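Cell wall binding protein cwp8 (Peptoclostridium difficile, PDB 5J6Q) probably anchors itself to the clostridial cell wall through its three CWB2 modules, as a surface protein associated with the S-layer. Local coordinates at residues D292-E300 / L340-I351; K303-I314 / R357-I368. One frame throughout, in Å; residues are numbered along the deposited sequence.

Contact 1 of 2, residues D292-E300 / L340-I351. With SO4 (sulfate ion), chain D.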
# COMPACT_ATOMS: atom_id res chain seq x y z
N ASP A 292 -7.15 6.22 -14.06
CA ASP A 292 -7.48 5.16 -15.00
C ASP A 292 -7.45 5.67 -16.43
O ASP A 292 -7.54 4.85 -17.38
CB ASP A 292 -8.87 4.55 -14.66
CG ASP A 292 -9.94 5.63 -14.45
OD1 ASP A 292 -10.07 6.51 -15.31
OD2 ASP A 292 -10.65 5.57 -13.44
N SER A 293 -7.32 7.02 -16.64
CA SER A 293 -7.25 7.47 -18.06
C SER A 293 -6.49 8.79 -18.14
O SER A 293 -6.11 9.32 -17.07
CB SER A 293 -8.67 7.62 -18.64
OG SER A 293 -9.37 8.72 -18.02
N ARG A 294 -6.23 9.31 -19.32
CA ARG A 294 -5.56 10.61 -19.49
C ARG A 294 -6.37 11.73 -18.83
O ARG A 294 -5.80 12.67 -18.21
CB ARG A 294 -5.33 10.90 -20.99
CG ARG A 294 -6.64 11.07 -21.80
CD ARG A 294 -6.36 11.06 -23.33
NE ARG A 294 -5.52 9.94 -23.71
CZ ARG A 294 -4.61 9.98 -24.68
NH1 ARG A 294 -3.87 8.91 -24.94
NH2 ARG A 294 -4.43 11.08 -25.39
N PHE A 295 -7.71 11.63 -18.89
CA PHE A 295 -8.60 12.61 -18.15
C PHE A 295 -8.38 12.56 -16.62
O PHE A 295 -8.25 13.62 -16.02
CB PHE A 295 -10.14 12.31 -18.40
CG PHE A 295 -10.41 12.28 -19.88
CD1 PHE A 295 -10.63 11.07 -20.53
CD2 PHE A 295 -10.38 13.44 -20.63
CE1 PHE A 295 -10.82 11.03 -21.92
CE2 PHE A 295 -10.56 13.40 -22.01
CZ PHE A 295 -10.77 12.19 -22.65
N THR A 296 -8.34 11.33 -15.98
CA THR A 296 -8.20 11.32 -14.50
C THR A 296 -6.73 11.59 -14.07
O THR A 296 -6.49 12.23 -13.01
CB THR A 296 -8.81 10.08 -13.91
OG1 THR A 296 -8.38 8.93 -14.70
CG2 THR A 296 -10.35 10.18 -13.90
N THR A 297 -5.75 11.17 -14.91
CA THR A 297 -4.35 11.61 -14.64
C THR A 297 -4.31 13.12 -14.70
O THR A 297 -3.73 13.74 -13.78
CB THR A 297 -3.39 11.03 -15.66
OG1 THR A 297 -3.46 9.59 -15.53
CG2 THR A 297 -1.94 11.54 -15.47
N ALA A 298 -4.93 13.76 -15.71
CA ALA A 298 -4.91 15.27 -15.83
C ALA A 298 -5.52 15.95 -14.56
O ALA A 298 -4.96 16.95 -14.05
CB ALA A 298 -5.64 15.72 -17.11
N VAL A 299 -6.61 15.37 -14.01
CA VAL A 299 -7.14 15.87 -12.72
C VAL A 299 -6.13 15.69 -11.59
O VAL A 299 -5.96 16.60 -10.74
CB VAL A 299 -8.46 15.13 -12.36
CG1 VAL A 299 -8.99 15.65 -11.02
CG2 VAL A 299 -9.54 15.30 -13.49
N GLU A 300 -5.45 14.51 -11.51
CA GLU A 300 -4.46 14.32 -10.43
C GLU A 300 -3.30 15.31 -10.54
O GLU A 300 -2.79 15.73 -9.47
CB GLU A 300 -3.90 12.87 -10.33
CG GLU A 300 -4.98 11.84 -9.99
CD GLU A 300 -5.73 12.19 -8.67
OE1 GLU A 300 -5.07 12.33 -7.66
OE2 GLU A 300 -6.96 12.33 -8.67
N LEU A 340 -6.30 20.84 -18.82
CA LEU A 340 -7.27 19.77 -18.64
C LEU A 340 -7.64 19.36 -20.06
O LEU A 340 -7.25 20.03 -20.98
CB LEU A 340 -8.51 20.19 -17.80
CG LEU A 340 -8.18 20.43 -16.30
CD1 LEU A 340 -9.38 21.18 -15.59
CD2 LEU A 340 -7.95 19.10 -15.56
N LEU A 341 -8.38 18.30 -20.24
CA LEU A 341 -8.61 17.77 -21.56
C LEU A 341 -10.09 17.59 -21.85
O LEU A 341 -10.83 17.17 -20.96
CB LEU A 341 -7.94 16.36 -21.62
CG LEU A 341 -6.44 16.27 -21.19
CD1 LEU A 341 -5.99 14.79 -21.04
CD2 LEU A 341 -5.58 16.94 -22.17
N SER A 342 -10.50 17.79 -23.14
CA SER A 342 -11.88 17.59 -23.51
C SER A 342 -12.01 16.66 -24.70
O SER A 342 -11.09 16.54 -25.50
CB SER A 342 -12.51 18.92 -23.92
OG SER A 342 -13.92 18.83 -23.91
N LYS A 343 -13.15 15.97 -24.78
CA LYS A 343 -13.37 15.23 -26.00
C LYS A 343 -13.80 16.37 -26.99
O LYS A 343 -14.10 17.49 -26.57
CB LYS A 343 -14.47 14.19 -25.78
CG LYS A 343 -13.92 12.77 -25.63
CD LYS A 343 -14.29 12.17 -24.29
CE LYS A 343 -13.94 10.69 -24.24
NZ LYS A 343 -14.77 9.99 -23.23
N LYS A 344 -13.80 16.11 -28.27
CA LYS A 344 -14.23 17.10 -29.24
C LYS A 344 -15.72 17.34 -29.04
O LYS A 344 -16.16 18.47 -28.99
CB LYS A 344 -14.01 16.60 -30.69
CG LYS A 344 -14.69 17.50 -31.72
CD LYS A 344 -14.53 16.98 -33.15
CE LYS A 344 -15.23 17.90 -34.12
NZ LYS A 344 -15.13 17.42 -35.53
N ASP A 345 -16.50 16.26 -28.91
CA ASP A 345 -17.95 16.41 -28.77
C ASP A 345 -18.48 16.38 -27.35
O ASP A 345 -19.69 16.28 -27.19
CB ASP A 345 -18.67 15.32 -29.58
CG ASP A 345 -18.52 15.52 -31.07
OD1 ASP A 345 -18.23 16.66 -31.49
OD2 ASP A 345 -18.67 14.53 -31.81
N SER A 346 -17.61 16.46 -26.31
CA SER A 346 -18.12 16.51 -24.94
C SER A 346 -17.04 16.79 -23.89
O SER A 346 -15.85 16.79 -24.18
CB SER A 346 -18.83 15.22 -24.57
OG SER A 346 -18.00 14.10 -24.80
N LEU A 347 -17.49 17.03 -22.68
CA LEU A 347 -16.65 17.31 -21.54
C LEU A 347 -16.95 16.21 -20.56
O LEU A 347 -18.07 16.16 -20.04
CB LEU A 347 -16.98 18.68 -20.93
CG LEU A 347 -15.85 19.30 -20.12
CD1 LEU A 347 -14.67 19.61 -21.01
CD2 LEU A 347 -16.32 20.58 -19.47
N PRO A 348 -15.99 15.30 -20.29
CA PRO A 348 -16.22 14.20 -19.34
C PRO A 348 -16.55 14.84 -17.96
O PRO A 348 -16.03 15.92 -17.74
CB PRO A 348 -14.89 13.42 -19.39
CG PRO A 348 -14.32 13.76 -20.75
CD PRO A 348 -14.64 15.25 -20.86
N SER A 349 -17.32 14.19 -17.06
CA SER A 349 -17.72 14.78 -15.81
C SER A 349 -16.56 15.02 -14.87
O SER A 349 -16.61 15.94 -14.06
CB SER A 349 -18.77 13.92 -15.10
OG SER A 349 -18.30 12.65 -14.69
N GLU A 350 -15.52 14.20 -14.97
CA GLU A 350 -14.33 14.31 -14.13
C GLU A 350 -13.64 15.60 -14.33
O GLU A 350 -13.16 16.18 -13.38
CB GLU A 350 -13.34 13.16 -14.42
CG GLU A 350 -13.85 11.85 -13.85
CD GLU A 350 -14.59 11.00 -14.90
OE1 GLU A 350 -14.77 9.83 -14.62
OE2 GLU A 350 -14.97 11.53 -16.00
N ILE A 351 -13.57 16.05 -15.56
CA ILE A 351 -12.91 17.31 -15.95
C ILE A 351 -13.86 18.54 -15.54
O ILE A 351 -13.39 19.55 -15.04
CB ILE A 351 -12.66 17.25 -17.47
CG1 ILE A 351 -11.50 16.21 -17.83
CG2 ILE A 351 -12.36 18.65 -18.00
CD1 ILE A 351 -10.12 16.42 -17.17
S SO4 D . -5.70 6.67 -22.03
O1 SO4 D . -5.11 6.47 -23.38
O2 SO4 D . -6.43 5.59 -21.63
O3 SO4 D . -6.57 7.77 -22.00
O4 SO4 D . -4.58 6.91 -21.03
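The N-terminal turns of helix 294-305 lie against edge strand 339-342 of a parallel sheet and the start of helix 349-359, and Phe295 is the residue driven between them. One face of its ring is met by Pro348, whose CG sits 4.1 Å from the Phe295 ring centroid and 16° off the normal, a CH-pi contact; the opposite face is backed by CG of its own neighbour Arg294. The carbonyl of Leu341 comes to the ring edge, O to Phe295 CD2 at 3.8 Å, while CD and CE of Lys343 cross the Phe295 side chain at about a right angle and touch the ring at CZ. With CG anti to the carbonyl carbon (chi1 -54°), the phenyl leans out from the helix to reach these partners. One turn further on, Ala298 CB rests 4.1 Å from Leu341 CD1, and Val299 CG2 packs 3.9 Å from Ile351 CD1. Toward the solvent, Thr296 CG2 and Glu350 CG extend the apolar contact.

The helix start is fixed by a capping box: Ser293 N donates to Thr296 OG1 (2.9 Å), and Thr296 N returns a weak bond to Ser293 OG. Beside it lies a sulfate whose O3 accepts from both Arg294 N (3.1 Å) and Arg294 NE (3.0 Å). The bend at chi3 (49°) folds the guanidinium back so that its edge faces the anion, NH1 reaching O1. Gln529 also binds the sulfate, and Arg294 NH2 donates to the carbonyl of Glu319. Arg294 gives the ion a backbone N-H, and the helix dipole may add to this, but the sulfate probably comes from the crystallisation liquor and is no evidence of a natural ligand. A helix start packed on an edge strand and on the next helix fits the toprim-like alpha/beta fold of the CWB2 module.

Contact 2 of 2, residues K303-I314 / R357-I368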
# COMPACT_ATOMS: atom_id res chain seq x y z
N LYS A 303 -4.87 18.44 -9.11
CA LYS A 303 -4.88 18.46 -7.64
C LYS A 303 -3.51 18.73 -7.03
O LYS A 303 -3.43 19.34 -5.96
CB LYS A 303 -5.43 17.17 -7.11
CG LYS A 303 -6.95 17.12 -7.44
CD LYS A 303 -7.32 15.66 -7.46
CE LYS A 303 -8.82 15.41 -7.52
NZ LYS A 303 -9.12 14.14 -6.82
N GLU A 304 -2.42 18.34 -7.73
CA GLU A 304 -1.13 18.58 -7.17
C GLU A 304 -0.80 20.04 -7.30
O GLU A 304 -0.20 20.61 -6.39
CB GLU A 304 -0.06 17.72 -7.86
CG GLU A 304 1.26 17.79 -7.15
CD GLU A 304 1.22 17.14 -5.75
OE1 GLU A 304 0.44 16.15 -5.54
OE2 GLU A 304 1.98 17.63 -4.89
N ARG A 305 -1.19 20.65 -8.41
CA ARG A 305 -0.89 22.05 -8.64
C ARG A 305 -1.78 23.02 -7.85
O ARG A 305 -1.29 24.06 -7.43
CB ARG A 305 -1.02 22.38 -10.14
CG ARG A 305 -0.01 21.56 -10.95
CD ARG A 305 -0.02 21.90 -12.42
NE ARG A 305 0.20 23.33 -12.64
CZ ARG A 305 -0.39 24.01 -13.60
NH1 ARG A 305 -0.15 25.32 -13.73
NH2 ARG A 305 -1.19 23.40 -14.46
N PHE A 306 -3.08 22.71 -7.66
CA PHE A 306 -3.92 23.71 -6.99
C PHE A 306 -4.84 23.23 -5.88
O PHE A 306 -5.55 22.23 -6.00
CB PHE A 306 -4.85 24.41 -7.99
CG PHE A 306 -4.20 24.88 -9.28
CD1 PHE A 306 -4.19 24.07 -10.40
CD2 PHE A 306 -3.57 26.11 -9.35
CE1 PHE A 306 -3.57 24.47 -11.56
CE2 PHE A 306 -2.96 26.51 -10.50
CZ PHE A 306 -2.96 25.68 -11.62
N LYS A 307 -4.82 24.00 -4.79
CA LYS A 307 -5.72 23.82 -3.67
C LYS A 307 -7.08 24.32 -4.19
O LYS A 307 -7.12 25.01 -5.20
CB LYS A 307 -5.26 24.63 -2.46
CG LYS A 307 -4.02 24.08 -1.81
CD LYS A 307 -3.59 24.99 -0.63
CE LYS A 307 -2.24 24.61 -0.03
NZ LYS A 307 -1.13 25.46 -0.57
N ASP A 308 -8.20 23.96 -3.56
CA ASP A 308 -9.55 24.41 -4.04
C ASP A 308 -9.60 25.86 -4.32
O ASP A 308 -9.07 26.63 -3.53
CB ASP A 308 -10.69 24.10 -3.01
CG ASP A 308 -10.75 22.63 -2.71
OD1 ASP A 308 -10.34 21.83 -3.59
OD2 ASP A 308 -11.18 22.26 -1.60
N GLY A 309 -10.20 26.23 -5.46
CA GLY A 309 -10.33 27.63 -5.84
C GLY A 309 -9.08 28.45 -6.06
O GLY A 309 -9.14 29.68 -6.21
N GLU A 310 -7.93 27.81 -6.13
CA GLU A 310 -6.68 28.55 -6.29
C GLU A 310 -6.26 28.74 -7.76
O GLU A 310 -5.31 29.46 -8.04
CB GLU A 310 -5.63 27.79 -5.47
CG GLU A 310 -4.28 28.45 -5.34
CD GLU A 310 -3.43 27.66 -4.37
OE1 GLU A 310 -3.43 28.02 -3.15
OE2 GLU A 310 -2.80 26.66 -4.83
N ALA A 311 -6.95 28.11 -8.75
CA ALA A 311 -6.55 28.36 -10.14
C ALA A 311 -7.17 29.70 -10.67
O ALA A 311 -8.37 29.98 -10.44
CB ALA A 311 -7.00 27.20 -11.05
N GLU A 312 -6.39 30.45 -11.48
CA GLU A 312 -6.86 31.68 -11.99
C GLU A 312 -7.49 31.49 -13.31
O GLU A 312 -8.18 32.39 -13.81
CB GLU A 312 -5.70 32.67 -12.02
CG GLU A 312 -5.29 32.95 -10.58
CD GLU A 312 -3.93 33.56 -10.44
OE1 GLU A 312 -3.44 33.65 -9.29
OE2 GLU A 312 -3.34 33.94 -11.47
N ALA A 313 -7.33 30.30 -13.87
CA ALA A 313 -7.88 30.04 -15.20
C ALA A 313 -7.88 28.56 -15.52
O ALA A 313 -7.44 27.74 -14.70
CB ALA A 313 -7.06 30.79 -16.25
N ILE A 314 -8.41 28.21 -16.71
CA ILE A 314 -8.47 26.82 -17.19
C ILE A 314 -7.86 26.86 -18.64
O ILE A 314 -8.15 27.81 -19.38
CB ILE A 314 -9.92 26.23 -17.27
CG1 ILE A 314 -10.67 26.35 -15.92
CG2 ILE A 314 -9.86 24.72 -17.78
CD1 ILE A 314 -10.24 25.35 -14.87
N ARG A 357 -13.81 22.80 -8.98
CA ARG A 357 -12.95 22.73 -7.81
C ARG A 357 -11.87 23.73 -7.85
O ARG A 357 -11.65 24.41 -6.81
CB ARG A 357 -12.30 21.32 -7.66
CG ARG A 357 -11.70 21.14 -6.25
CD ARG A 357 -10.70 19.96 -6.12
NE ARG A 357 -9.55 20.08 -7.03
CZ ARG A 357 -8.45 20.74 -6.75
NH1 ARG A 357 -8.30 21.35 -5.58
NH2 ARG A 357 -7.46 20.82 -7.66
N VAL A 358 -11.17 23.89 -9.02
CA VAL A 358 -10.03 24.82 -8.98
C VAL A 358 -10.42 26.26 -9.19
O VAL A 358 -9.67 27.10 -8.70
CB VAL A 358 -8.90 24.40 -9.99
CG1 VAL A 358 -8.44 22.98 -9.70
CG2 VAL A 358 -9.39 24.51 -11.44
N LEU A 359 -11.55 26.57 -9.90
CA LEU A 359 -11.95 28.00 -10.10
C LEU A 359 -12.60 28.52 -8.81
O LEU A 359 -12.38 29.70 -8.45
CB LEU A 359 -12.96 28.20 -11.26
CG LEU A 359 -12.44 27.74 -12.60
CD1 LEU A 359 -13.55 27.83 -13.64
CD2 LEU A 359 -11.19 28.55 -12.98
N GLY A 360 -13.36 27.67 -8.12
CA GLY A 360 -13.98 28.06 -6.87
C GLY A 360 -15.12 29.06 -7.01
O GLY A 360 -15.77 29.12 -8.03
N SER A 361 -15.33 29.90 -5.97
CA SER A 361 -16.50 30.80 -5.93
C SER A 361 -16.31 32.02 -6.80
O SER A 361 -17.29 32.51 -7.33
CB SER A 361 -16.83 31.24 -4.50
OG SER A 361 -15.72 31.73 -3.75
N ASN A 362 -15.09 32.51 -6.95
CA ASN A 362 -14.86 33.69 -7.75
C ASN A 362 -14.63 33.34 -9.22
O ASN A 362 -13.93 34.07 -9.90
CB ASN A 362 -13.70 34.53 -7.18
CG ASN A 362 -12.35 33.83 -7.01
OD1 ASN A 362 -12.29 32.59 -6.86
ND2 ASN A 362 -11.22 34.57 -6.95
N LEU A 363 -15.25 32.28 -9.75
CA LEU A 363 -15.03 31.90 -11.15
C LEU A 363 -15.41 33.08 -12.07
O LEU A 363 -14.86 33.24 -13.17
CB LEU A 363 -15.85 30.62 -11.52
CG LEU A 363 -17.37 30.71 -11.22
CD1 LEU A 363 -18.12 31.19 -12.43
CD2 LEU A 363 -17.91 29.35 -10.90
N SER A 364 -16.32 33.95 -11.57
CA SER A 364 -16.80 35.12 -12.34
C SER A 364 -15.63 36.02 -12.79
O SER A 364 -15.76 36.69 -13.81
CB SER A 364 -17.82 35.93 -11.53
OG SER A 364 -17.21 36.55 -10.40
N SER A 365 -14.52 36.05 -12.08
CA SER A 365 -13.39 36.86 -12.56
C SER A 365 -12.33 35.99 -13.32
O SER A 365 -11.24 36.50 -13.60
CB SER A 365 -12.71 37.51 -11.37
OG SER A 365 -12.70 36.58 -10.30
N LYS A 366 -12.63 34.70 -13.64
CA LYS A 366 -11.64 33.89 -14.31
C LYS A 366 -12.07 33.48 -15.68
O LYS A 366 -13.25 33.54 -16.05
CB LYS A 366 -11.33 32.66 -13.46
CG LYS A 366 -10.76 33.09 -12.11
CD LYS A 366 -10.96 32.07 -11.06
CE LYS A 366 -10.18 32.51 -9.80
NZ LYS A 366 -10.28 31.48 -8.76
N LYS A 367 -11.08 33.07 -16.44
CA LYS A 367 -11.25 32.64 -17.80
C LYS A 367 -10.90 31.15 -18.10
O LYS A 367 -10.10 30.54 -17.42
CB LYS A 367 -10.35 33.52 -18.65
CG LYS A 367 -10.98 34.87 -18.93
CD LYS A 367 -10.05 35.98 -18.51
CE LYS A 367 -9.27 36.50 -19.68
NZ LYS A 367 -8.13 37.33 -19.24
N ILE A 368 -11.51 30.63 -19.13
CA ILE A 368 -11.35 29.30 -19.65
C ILE A 368 -10.88 29.51 -21.12
O ILE A 368 -11.64 30.10 -21.91
CB ILE A 368 -12.65 28.49 -19.65
CG1 ILE A 368 -13.13 28.20 -18.20
CG2 ILE A 368 -12.44 27.18 -20.43
CD1 ILE A 368 -14.49 27.51 -18.19
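The type II turn Lys307-Glu310 rides over the C-terminal end of helix 349-359, with the CA atoms of Gly309 and Gly360 only 3.8 Å apart, and Ile314 then pairs in parallel with Ile368, Ile314 N donating to Lys367 O at 3.0 Å in the carbonyl plane. Gly309 N donates to Arg357 O at 2.7 Å, also in the carbonyl plane, and Ala311 N to Val358 O, so the turn and the residue after it use two carbonyls of the helix's last turn. Both glycines have positive phi.

CG anti to the backbone N (chi1 -165°) and a bend at chi3 bring the Arg357 guanidinium to the same loop. Its NH1 and NH2 both grip Phe306 O, each at 2.9 Å, while NH1 also forms a salt bridge with Asp308 OD1, met on the anti side but 23° out of the carboxylate plane. Lys303 CG covers one guanidinium face, and Glu354 is a second acidic partner, for NH2. Lys366 runs alongside Glu312 O, which lies 3.2 Å from Lys366 CG, and its NZ donates to Ala311 O (3.0 Å), Leu359 O (2.8 Å) and Asn362 OD1. Val358 CB meets Ala311 CB at 3.5 Å, and Ile314 sends CD1 to Val358 CG2 and CG1 across Leu359 CD2. Ile314 and Ile368 lie side by side.

Each helix leads through a loop into its strand, and strand 339-342, helix 349-359 and strand 367-371 form a beta-alpha-beta crossover over the intervening strand 313-318; Ile355 also packs on Ile314, and strand 392-396 bonds to Ile368 on the other edge of strand 367-371.

Contacts 1 and 2 show how one pair of helices can be fastened at successive levels on a parallel sheet. Both draw on helices 294-305 and 349-359, and they lie about 16 Å apart, centre to centre. At 292-300/340-351 the join is apolar, near the helix starts and edge strand 339-342; at 303-314/357-368 it combines hydrogen bonds and a salt bridge with an apolar cluster, near the helix ends and the neighbouring strand 313-318. Leu340 CD1 and Ile314 CG2, 4.2 Å apart, connect them directly. Their segments alternate along the chain, so each contact closes across the other within one CWB2 range. The sulfate belongs to contact 1, at the start of helix 294-305.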